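Local coordinates for citrinin polyketide synthase (Monascus purpureus, PDB 5MPT), which builds the keto-aldehyde precursor of the mycotoxin citrinin by condensing malonyl units, and uses this domain for C-methylation of the polyketide, at residues A[209-214]-A[238-243]. Numbering follows the deposited sequence. Where two conformers were deposited one is given.
Sequences RILEMG and TMTDLS. With SAH (S-adenosyl-L-homocysteine), chain B.
The carbonyl oxygen of Glu212 accepts two hydrogen bonds from Thr240, one from the hydroxyl (OG1 to O, 2.7 Å) and one from the backbone N at 2.9 Å. A chi1 of 81° turns OG1 back over the Thr240 backbone and onto this oxygen, tilted 25° from its carbonyl plane. The same hydroxyl accepts from a water that in turn receives the N-H of Gly214, so the water bridges the two residues. Earlier in the strands, Thr238 N donates to Ile210 O and Glu212 N to Thr238 O, each at 2.8 Å, in parallel pairing. Further along, the Asp241 carboxylate holds both ribose hydroxyls of S-adenosyl-L-homocysteine, OD1 accepting from O3' and OD2 from O2' (2.7 Å each); OD2 also accepts from Ser243 N through its anti lone pair, an Asx turn that helps orient the carboxylate. Gly214 O accepts a hydrogen bond from the ligand's amino N. On the face of Leu211, CD1 lies 4.0 Å from Thr238 CG2, while CG meets the Thr240 methyl; on the other, Glu212 OE1 is hydrogen-bonded to Tyr237 OH and Thr221 OG1. This is the first beta-alpha-beta unit of a Rossmann-like class I methyltransferase, with its glycine-rich loop and ribose-binding acid.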
loop_
_atom_site.group_PDB
_atom_site.type_symbol
_atom_site.label_atom_id
_atom_site.label_comp_id
_atom_site.label_asym_id
_atom_site.label_seq_id
_atom_site.Cartn_x
_atom_site.Cartn_y
_atom_site.Cartn_z
ATOM N N ARG A 209 -7.672 -21.570 8.929
ATOM C CA ARG A 209 -6.394 -21.018 9.334
ATOM C C ARG A 209 -6.021 -19.899 8.382
ATOM O O ARG A 209 -5.823 -20.120 7.178
ATOM C CB ARG A 209 -5.332 -22.116 9.382
ATOM C CG ARG A 209 -5.743 -23.238 10.336
ATOM C CD ARG A 209 -4.668 -24.315 10.542
ATOM N NE ARG A 209 -4.941 -25.057 11.780
ATOM C CZ ARG A 209 -5.144 -26.363 11.873
ATOM N NH1 ARG A 209 -5.077 -27.147 10.799
ATOM N NH2 ARG A 209 -5.393 -26.890 13.068
ATOM N N ILE A 210 -5.945 -18.698 8.936
ATOM C CA ILE A 210 -5.687 -17.467 8.198
ATOM C C ILE A 210 -4.430 -16.842 8.770
ATOM O O ILE A 210 -4.314 -16.680 9.992
ATOM C CB ILE A 210 -6.858 -16.475 8.310
ATOM C CG1 ILE A 210 -8.154 -17.146 7.884
ATOM C CG2 ILE A 210 -6.537 -15.200 7.501
ATOM C CD1 ILE A 210 -9.416 -16.238 8.035
ATOM N N LEU A 211 -3.490 -16.497 7.899
ATOM C CA LEU A 211 -2.262 -15.835 8.316
ATOM C C LEU A 211 -2.133 -14.519 7.569
ATOM O O LEU A 211 -2.187 -14.489 6.334
ATOM C CB LEU A 211 -1.044 -16.720 8.064
ATOM C CG LEU A 211 0.297 -16.206 8.619
ATOM C CD1 LEU A 211 1.116 -17.395 9.148
ATOM C CD2 LEU A 211 1.040 -15.450 7.556
ATOM N N GLU A 212 -1.943 -13.443 8.307
ATOM C CA GLU A 212 -1.765 -12.127 7.718
ATOM C C GLU A 212 -0.288 -11.760 7.779
ATOM O O GLU A 212 0.316 -11.751 8.857
ATOM C CB GLU A 212 -2.626 -11.075 8.420
ATOM C CG GLU A 212 -2.472 -9.715 7.781
ATOM C CD GLU A 212 -3.278 -8.627 8.434
ATOM O OE1 GLU A 212 -3.925 -8.884 9.469
ATOM O OE2 GLU A 212 -3.217 -7.493 7.915
ATOM N N MET A 213 0.282 -11.483 6.616
ATOM C CA MET A 213 1.642 -10.987 6.539
ATOM C C MET A 213 1.640 -9.472 6.443
ATOM O O MET A 213 0.695 -8.862 5.952
ATOM C CB MET A 213 2.361 -11.585 5.340
ATOM C CG MET A 213 2.426 -13.097 5.445
ATOM S SD MET A 213 3.385 -13.823 4.127
ATOM C CE MET A 213 4.086 -15.241 4.956
ATOM N N GLY A 214 2.718 -8.890 6.952
ATOM C CA GLY A 214 2.861 -7.434 6.889
ATOM C C GLY A 214 1.687 -6.711 7.506
ATOM O O GLY A 214 1.287 -5.628 7.042
ATOM N N THR A 238 -3.507 -15.760 12.515
ATOM C CA THR A 238 -2.139 -15.477 12.893
ATOM C C THR A 238 -1.779 -14.137 12.266
ATOM O O THR A 238 -1.670 -14.012 11.038
ATOM C CB THR A 238 -1.200 -16.604 12.454
ATOM O OG1 THR A 238 -1.653 -17.850 13.003
ATOM C CG2 THR A 238 0.222 -16.350 12.932
ATOM N N MET A 239 -1.632 -13.132 13.111
ATOM C CA MET A 239 -1.239 -11.809 12.675
ATOM C C MET A 239 0.278 -11.711 12.770
ATOM O O MET A 239 0.855 -11.960 13.836
ATOM C CB MET A 239 -1.907 -10.755 13.544
ATOM C CG MET A 239 -1.621 -9.358 13.098
ATOM S SD MET A 239 -2.060 -8.185 14.359
ATOM C CE MET A 239 -1.630 -6.678 13.494
ATOM N N THR A 240 0.924 -11.362 11.661
ATOM C CA THR A 240 2.381 -11.327 11.618
ATOM C C THR A 240 2.893 -10.071 10.920
ATOM O O THR A 240 2.164 -9.381 10.201
ATOM C CB THR A 240 2.938 -12.566 10.908
ATOM O OG1 THR A 240 2.877 -12.398 9.491
ATOM C CG2 THR A 240 2.174 -13.832 11.299
ATOM N N ASP A 241 4.175 -9.776 11.156
ATOM C CA ASP A 241 4.855 -8.641 10.532
ATOM C C ASP A 241 6.339 -8.820 10.770
ATOM O O ASP A 241 6.750 -9.561 11.655
ATOM C CB ASP A 241 4.403 -7.288 11.109
ATOM C CG ASP A 241 4.750 -6.095 10.200
ATOM O OD1 ASP A 241 3.923 -5.659 9.371
ATOM O OD2 ASP A 241 5.861 -5.564 10.319
ATOM N N LEU A 242 7.127 -8.111 9.971
ATOM C CA LEU A 242 8.553 -8.043 10.224
ATOM C C LEU A 242 8.860 -7.335 11.537
ATOM O O LEU A 242 9.881 -7.635 12.165
ATOM C CB LEU A 242 9.251 -7.311 9.070
ATOM C CG LEU A 242 10.796 -7.414 9.082
ATOM C CD1 LEU A 242 11.265 -8.850 8.984
ATOM C CD2 LEU A 242 11.378 -6.633 7.922
ATOM N N SER A 243 8.020 -6.382 11.949
ATOM C CA SER A 243 8.300 -5.509 13.088
ATOM C C SER A 243 7.792 -6.118 14.391
ATOM O O SER A 243 6.594 -6.357 14.543
ATOM C CB SER A 243 7.660 -4.140 12.870
ATOM O OG SER A 243 7.497 -3.453 14.098
HETATM N N SAH B . -0.606 -3.875 6.040
HETATM C CA SAH B . 0.010 -2.601 6.518
HETATM C CB SAH B . 0.140 -1.460 5.515
HETATM C CG SAH B . 1.247 -1.634 4.491
HETATM S SD SAH B . 2.797 -1.102 5.298
HETATM C C SAH B . -0.846 -2.090 7.710
HETATM O O SAH B . -0.133 -1.365 8.545
HETATM O OXT SAH B . -2.028 -2.295 7.837
HETATM C "C5'" SAH B . 3.928 -2.465 4.916
HETATM C "C4'" SAH B . 4.037 -3.374 6.123
HETATM O "O4'" SAH B . 4.842 -4.491 5.687
HETATM C "C3'" SAH B . 4.745 -2.768 7.342
HETATM O "O3'" SAH B . 3.988 -3.136 8.490
HETATM C "C2'" SAH B . 6.132 -3.432 7.317
HETATM O "O2'" SAH B . 6.672 -3.625 8.622
HETATM C "C1'" SAH B . 5.801 -4.774 6.675
HETATM N N9 SAH B . 6.910 -5.467 6.031
HETATM C C8 SAH B . 7.912 -4.933 5.265
HETATM N N7 SAH B . 8.802 -5.806 4.859
HETATM C C5 SAH B . 8.356 -7.004 5.402
HETATM C C6 SAH B . 8.859 -8.318 5.348
HETATM N N6 SAH B . 9.994 -8.662 4.727
HETATM N N1 SAH B . 8.168 -9.276 5.995
HETATM C C2 SAH B . 7.051 -8.943 6.649
HETATM N N3 SAH B . 6.475 -7.746 6.768
HETATM C C4 SAH B . 7.186 -6.809 6.120
HETATM O O HOH W 1 -3.296 -19.228 11.294
HETATM O O HOH W 2 4.622 -10.886 8.108
#